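Fucose-binding lectin (Kordia periserrulae, PDB 6HTN) probably binds fucose-containing glycans as a beta-propeller lectin, holding methyl alpha-L-fucopyranoside in several pockets along the chain. Local coordinates at residues G25-R30 / S50-T55; F46-G51 / K76-C81. One frame throughout, in Å; residues are numbered along the deposited sequence.

Contacts 1 and 2 both lie where two neighbouring propeller blades meet, their centres about 7 Å apart, and they share S50 and G51 of the linker between the blades. Contact 1 sets strand 27-32 of the first blade against the start of the second; contact 2 lays the linker 46-51 on strand 77-82. The backbone ties them, L27 N lying 2.9 Å from F46 O in a probable hydrogen bond, and K26 NZ sits 2.8 Å from S47 OG, probably also bonded. Apolar packing continues between them, with L27 CD1 3.7 Å from L80 CD1. E29 and E79 each bind a methyl fucoside, in separate pockets (E29 OE1 to sugar O3, 2.6 Å; E79 OE2 to sugar O4, 2.7 Å).

Contact 1 (G25-R30 / S50-T55); sequences GKLLER and SGAGAT. With MFU (methyl alpha-L-fucopyranoside), chain G.
L27 points from its strand at the linker leading into the next blade, and a single methyl, CD2, does the touching. Chi1 of -65° turns CG anti to the carbonyl carbon, and chi2 of 170° then carries CD2 to 4.3 Å from A52 CB, whose side chain points back at it, and 4.1 Å from S50 O. S50 itself faces the other way: its OG donates to G51 O at 2.7 Å, in the carbonyl plane and on a lone pair, and also accepts from I71 N, which pins the linker to strand 64-71. In this beta-propeller the contact therefore joins strand 27-32 of one antiparallel blade to the approach of strand 53-58, with A52 also packed on Y18 and V68.

Two residues beyond L27, E29 extends fully (chi1 177°) to the methyl fucoside. Its carboxylate takes the sugar two-handed, OE1 accepting from O3 at 2.6 Å and OE2 from O4 at 2.7 Å. R16, A41 N and W87 also hydrogen-bond the sugar. The interblade contact rests on one methyl meeting another methyl and a backbone carbonyl, with no hydrogen bond across the segments and S50 O buried without a polar partner; the fucoside is held nearby by the E29 carboxylate, whose OE1 and OE2 are bonded, and so probably positioned, by L42 N and Y18 OH respectively.

Contact 2 (F46-G51 / K76-C81); sequences FSAISG and KIIELC. With MFU (methyl alpha-L-fucopyranoside), chain H.
The F46 ring has L80 over one face: methyl CD2 stands 3.6 Å from the ring centroid and only 5° off its normal, a CH-pi contact centred on the ring. The second methyl, CD1, lies on the same side of the plane but beyond the ring's rim at CD2, 3.6 Å from F46 CD2, so both branches of the leucine meet the phenyl group as the two side chains slide past each other in opposite directions. W87 touches both residues.

Two residues before L80, I78 carries CG1 between its backbone N and carbonyl carbon (chi1 64°), which swings CD1 to 3.9 Å from S47 O and 4.4 Å from A48 CB. F46 and I78 are each modelled in two conformers, so these contacts belong to one conformer of each. They lay the irregular linker between two four-stranded propeller blades against the third strand of the second blade, where L80 also meets L27 of the first.

E79, between I78 and L80, reaches into the fucoside pocket. Its OE1 accepts from O3 of the sugar and its OE2 from O4, each at 2.7 Å. L92 N bonds OE1 and Y69 OH bonds OE2, while R67, A91 and W137 supply further hydrogen bonds to the ligand.

Contact 1 (G25-R30 / S50-T55)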
loop_
_atom_site.group_PDB
_atom_site.type_symbol
_atom_site.label_atom_id
_atom_site.label_comp_id
_atom_site.label_asym_id
_atom_site.label_seq_id
_atom_site.Cartn_x
_atom_site.Cartn_y
_atom_site.Cartn_z
ATOM N N GLY A 25 -13.510 -5.345 -6.875
ATOM C CA GLY A 25 -13.368 -3.962 -6.407
ATOM C C GLY A 25 -14.569 -3.455 -5.617
ATOM O O GLY A 25 -14.702 -2.248 -5.510
ATOM N N LYS A 26 -15.346 -4.367 -5.078
ATOM C CA LYS A 26 -16.509 -4.043 -4.231
ATOM C C LYS A 26 -16.272 -4.422 -2.786
ATOM O O LYS A 26 -15.635 -5.427 -2.478
ATOM C CB LYS A 26 -17.777 -4.722 -4.748
ATOM C CG LYS A 26 -18.048 -4.256 -6.169
ATOM C CD LYS A 26 -19.098 -3.302 -6.388
ATOM C CE LYS A 26 -19.452 -3.132 -7.861
ATOM N NZ LYS A 26 -19.890 -1.730 -8.133
ATOM N N LEU A 27 -16.852 -3.628 -1.890
ATOM C CA LEU A 27 -16.785 -3.947 -0.453
ATOM C C LEU A 27 -17.636 -5.177 -0.141
ATOM O O LEU A 27 -18.756 -5.334 -0.709
ATOM C CB LEU A 27 -17.192 -2.728 0.387
ATOM C CG LEU A 27 -16.269 -1.522 0.293
ATOM C CD1 LEU A 27 -16.896 -0.302 0.956
ATOM C CD2 LEU A 27 -14.908 -1.809 0.863
ATOM N N LEU A 28 -17.078 -5.995 0.706
ATOM C CA LEU A 28 -17.703 -7.215 1.286
ATOM C C LEU A 28 -17.986 -6.931 2.747
ATOM O O LEU A 28 -17.103 -6.366 3.476
ATOM C CB LEU A 28 -16.704 -8.365 1.163
ATOM C CG LEU A 28 -17.046 -9.657 1.879
ATOM C CD1 LEU A 28 -18.321 -10.262 1.313
ATOM C CD2 LEU A 28 -15.903 -10.659 1.784
ATOM N N GLU A 29 -19.146 -7.354 3.233
ATOM C CA GLU A 29 -19.486 -7.352 4.669
ATOM C C GLU A 29 -19.694 -8.784 5.115
ATOM O O GLU A 29 -20.563 -9.472 4.486
ATOM C CB GLU A 29 -20.743 -6.545 4.925
ATOM C CG GLU A 29 -21.190 -6.568 6.372
ATOM C CD GLU A 29 -22.520 -5.897 6.609
ATOM O OE1 GLU A 29 -23.446 -6.060 5.761
ATOM O OE2 GLU A 29 -22.652 -5.157 7.654
ATOM N N ARG A 30 -18.931 -9.258 6.050
ATOM C CA ARG A 30 -19.085 -10.610 6.625
ATOM C C ARG A 30 -19.654 -10.472 8.028
ATOM O O ARG A 30 -19.204 -9.590 8.790
ATOM C CB ARG A 30 -17.807 -11.413 6.612
ATOM C CG ARG A 30 -17.339 -11.720 5.199
ATOM C CD ARG A 30 -18.221 -12.785 4.490
ATOM N NE ARG A 30 -17.865 -14.069 5.034
ATOM C CZ ARG A 30 -18.591 -15.214 4.819
ATOM N NH1 ARG A 30 -19.722 -15.162 4.173
ATOM N NH2 ARG A 30 -18.095 -16.356 5.188
ATOM N N SER A 50 -9.838 1.319 -1.402
ATOM C CA SER A 50 -9.145 1.012 -0.139
ATOM C C SER A 50 -9.974 0.002 0.644
ATOM O O SER A 50 -11.120 -0.233 0.293
ATOM C CB SER A 50 -8.903 2.270 0.664
ATOM O OG SER A 50 -10.138 2.692 1.258
ATOM N N GLY A 51 -9.371 -0.424 1.741
ATOM C CA GLY A 51 -10.140 -1.085 2.795
ATOM C C GLY A 51 -11.071 -0.108 3.457
ATOM O O GLY A 51 -11.174 1.058 3.094
ATOM N N ALA A 52 -11.774 -0.579 4.471
ATOM C CA ALA A 52 -12.807 0.221 5.130
ATOM C C ALA A 52 -12.532 0.248 6.629
ATOM O O ALA A 52 -12.085 -0.746 7.205
ATOM C CB ALA A 52 -14.139 -0.357 4.797
ATOM N N GLY A 53 -12.688 1.399 7.207
ATOM C CA GLY A 53 -12.756 1.533 8.665
ATOM C C GLY A 53 -14.214 1.506 9.073
ATOM O O GLY A 53 -15.069 1.898 8.271
ATOM N N ALA A 54 -14.479 0.976 10.241
ATOM C CA ALA A 54 -15.873 0.855 10.681
ATOM C C ALA A 54 -16.015 1.260 12.139
ATOM O O ALA A 54 -15.116 0.943 12.962
ATOM C CB ALA A 54 -16.325 -0.567 10.450
ATOM N N THR A 55 -17.199 1.754 12.457
ATOM C CA THR A 55 -17.586 2.027 13.859
ATOM C C THR A 55 -19.084 1.713 13.963
ATOM O O THR A 55 -19.789 1.729 12.940
ATOM C CB THR A 55 -17.209 3.469 14.254
ATOM O OG1 THR A 55 -17.348 3.515 15.694
ATOM C CG2 THR A 55 -17.996 4.521 13.537
HETATM C C1 MFU G . -27.472 -7.758 8.885
HETATM C C2 MFU G . -26.630 -7.254 7.710
HETATM C C3 MFU G . -26.694 -5.786 7.452
HETATM C C4 MFU G . -26.227 -5.063 8.706
HETATM C C5 MFU G . -27.176 -5.609 9.786
HETATM C C6 MFU G . -26.760 -5.025 11.173
HETATM O O1 MFU G . -28.733 -7.360 8.473
HETATM O O2 MFU G . -27.159 -7.861 6.474
HETATM O O3 MFU G . -25.864 -5.328 6.359
HETATM O O4 MFU G . -24.897 -5.478 9.097
HETATM O O5 MFU G . -26.989 -7.007 10.039
HETATM C CM MFU G . -29.723 -7.791 9.447
#

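Contact 2 (F46-G51 / K76-C81)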
loop_
_atom_site.group_PDB
_atom_site.type_symbol
_atom_site.label_atom_id
_atom_site.label_comp_id
_atom_site.label_asym_id
_atom_site.label_seq_id
_atom_site.Cartn_x
_atom_site.Cartn_y
_atom_site.Cartn_z
ATOM N N PHE A 46 -21.093 -1.544 -3.339
ATOM C CA PHE A 46 -20.299 -0.301 -3.420
ATOM C C PHE A 46 -18.836 -0.571 -3.840
ATOM O O PHE A 46 -18.192 -1.447 -3.270
ATOM C CB PHE A 46 -20.299 0.424 -2.079
ATOM C CG PHE A 46 -21.684 0.640 -1.510
ATOM C CD1 PHE A 46 -22.527 1.582 -2.026
ATOM C CD2 PHE A 46 -22.103 -0.156 -0.460
ATOM C CE1 PHE A 46 -23.796 1.750 -1.485
ATOM C CE2 PHE A 46 -23.336 0.071 0.148
ATOM C CZ PHE A 46 -24.188 0.995 -0.404
ATOM N N SER A 47 -18.373 0.164 -4.834
ATOM C CA SER A 47 -16.983 0.122 -5.321
ATOM C C SER A 47 -16.103 0.982 -4.408
ATOM O O SER A 47 -16.536 2.071 -3.966
ATOM C CB SER A 47 -16.888 0.576 -6.745
ATOM O OG SER A 47 -17.430 -0.451 -7.584
ATOM N N ALA A 48 -14.859 0.541 -4.187
ATOM C CA ALA A 48 -13.894 1.373 -3.433
ATOM C C ALA A 48 -12.493 1.016 -3.908
ATOM O O ALA A 48 -12.331 0.041 -4.699
ATOM C CB ALA A 48 -14.066 1.137 -1.958
ATOM N N ILE A 49 -11.504 1.753 -3.450
ATOM C CA ILE A 49 -10.084 1.510 -3.822
ATOM C C ILE A 49 -9.218 1.373 -2.569
ATOM O O ILE A 49 -7.980 1.301 -2.680
ATOM C CB ILE A 49 -9.545 2.609 -4.742
ATOM C CG1 ILE A 49 -9.453 3.986 -4.058
ATOM C CG2 ILE A 49 -10.369 2.654 -6.023
ATOM C CD1 ILE A 49 -8.840 5.046 -4.927
ATOM N N SER A 50 -9.838 1.319 -1.402
ATOM C CA SER A 50 -9.145 1.012 -0.139
ATOM C C SER A 50 -9.974 0.002 0.644
ATOM O O SER A 50 -11.120 -0.233 0.293
ATOM C CB SER A 50 -8.903 2.270 0.664
ATOM O OG SER A 50 -10.138 2.692 1.258
ATOM N N GLY A 51 -9.371 -0.424 1.741
ATOM C CA GLY A 51 -10.140 -1.085 2.795
ATOM C C GLY A 51 -11.071 -0.108 3.457
ATOM O O GLY A 51 -11.174 1.058 3.094
ATOM N N LYS A 76 -11.932 10.157 -3.124
ATOM C CA LYS A 76 -12.515 10.866 -1.975
ATOM C C LYS A 76 -13.123 9.876 -0.999
ATOM O O LYS A 76 -13.581 8.781 -1.395
ATOM C CB LYS A 76 -13.542 11.874 -2.462
ATOM C CG LYS A 76 -12.868 12.941 -3.322
ATOM C CD LYS A 76 -13.557 14.248 -3.390
ATOM C CE LYS A 76 -12.846 15.270 -4.213
ATOM N NZ LYS A 76 -13.782 16.249 -4.799
ATOM N N ILE A 77 -13.119 10.234 0.268
ATOM C CA ILE A 77 -13.719 9.394 1.317
ATOM C C ILE A 77 -15.206 9.190 1.040
ATOM O O ILE A 77 -15.922 10.166 0.755
ATOM C CB ILE A 77 -13.447 9.924 2.739
ATOM C CG1 ILE A 77 -11.930 9.971 2.978
ATOM C CG2 ILE A 77 -14.153 9.073 3.778
ATOM C CD1 ILE A 77 -11.503 10.830 4.164
ATOM N N ILE A 78 -15.639 7.931 1.123
ATOM C CA ILE A 78 -17.075 7.561 1.062
ATOM C C ILE A 78 -17.491 7.071 2.438
ATOM O O ILE A 78 -16.708 6.384 3.121
ATOM C CB ILE A 78 -17.361 6.526 -0.033
ATOM C CG1 ILE A 78 -16.665 5.191 0.205
ATOM C CG2 ILE A 78 -16.985 7.095 -1.382
ATOM C CD1 ILE A 78 -17.166 4.083 -0.729
ATOM N N GLU A 79 -18.699 7.438 2.847
ATOM C CA GLU A 79 -19.294 7.019 4.112
ATOM C C GLU A 79 -20.543 6.173 3.777
ATOM O O GLU A 79 -21.392 6.714 3.079
ATOM C CB GLU A 79 -19.673 8.223 4.948
ATOM C CG GLU A 79 -20.416 7.825 6.231
ATOM C CD GLU A 79 -20.916 8.999 7.060
ATOM O OE1 GLU A 79 -21.449 9.967 6.443
ATOM O OE2 GLU A 79 -20.842 8.904 8.325
ATOM N N LEU A 80 -20.585 4.973 4.267
ATOM C CA LEU A 80 -21.749 4.064 4.117
ATOM C C LEU A 80 -22.398 3.862 5.483
ATOM O O LEU A 80 -21.716 3.614 6.502
ATOM C CB LEU A 80 -21.306 2.771 3.468
ATOM C CG LEU A 80 -20.626 2.978 2.127
ATOM C CD1 LEU A 80 -19.935 1.682 1.708
ATOM C CD2 LEU A 80 -21.565 3.497 1.041
ATOM N N CYS A 81 -23.712 4.017 5.514
ATOM C CA CYS A 81 -24.476 4.092 6.777
ATOM C C CYS A 81 -25.570 3.020 6.835
ATOM O O CYS A 81 -26.315 2.881 5.843
ATOM C CB CYS A 81 -25.188 5.424 6.871
ATOM S SG CYS A 81 -24.105 6.853 6.597
HETATM C C1 MFU H . -26.084 10.505 8.986
HETATM C C2 MFU H . -24.884 10.694 8.060
HETATM C C3 MFU H . -23.847 11.537 8.796
HETATM C C4 MFU H . -23.444 10.836 10.054
HETATM C C5 MFU H . -24.711 10.675 10.939
HETATM C C6 MFU H . -24.385 9.961 12.228
HETATM O O1 MFU H . -26.661 11.814 9.132
HETATM O O2 MFU H . -25.356 11.349 6.879
HETATM O O3 MFU H . -22.751 11.787 7.910
HETATM O O4 MFU H . -22.932 9.527 9.834
HETATM O O5 MFU H . -25.678 9.850 10.174
HETATM C CM MFU H . -27.754 11.689 10.061
#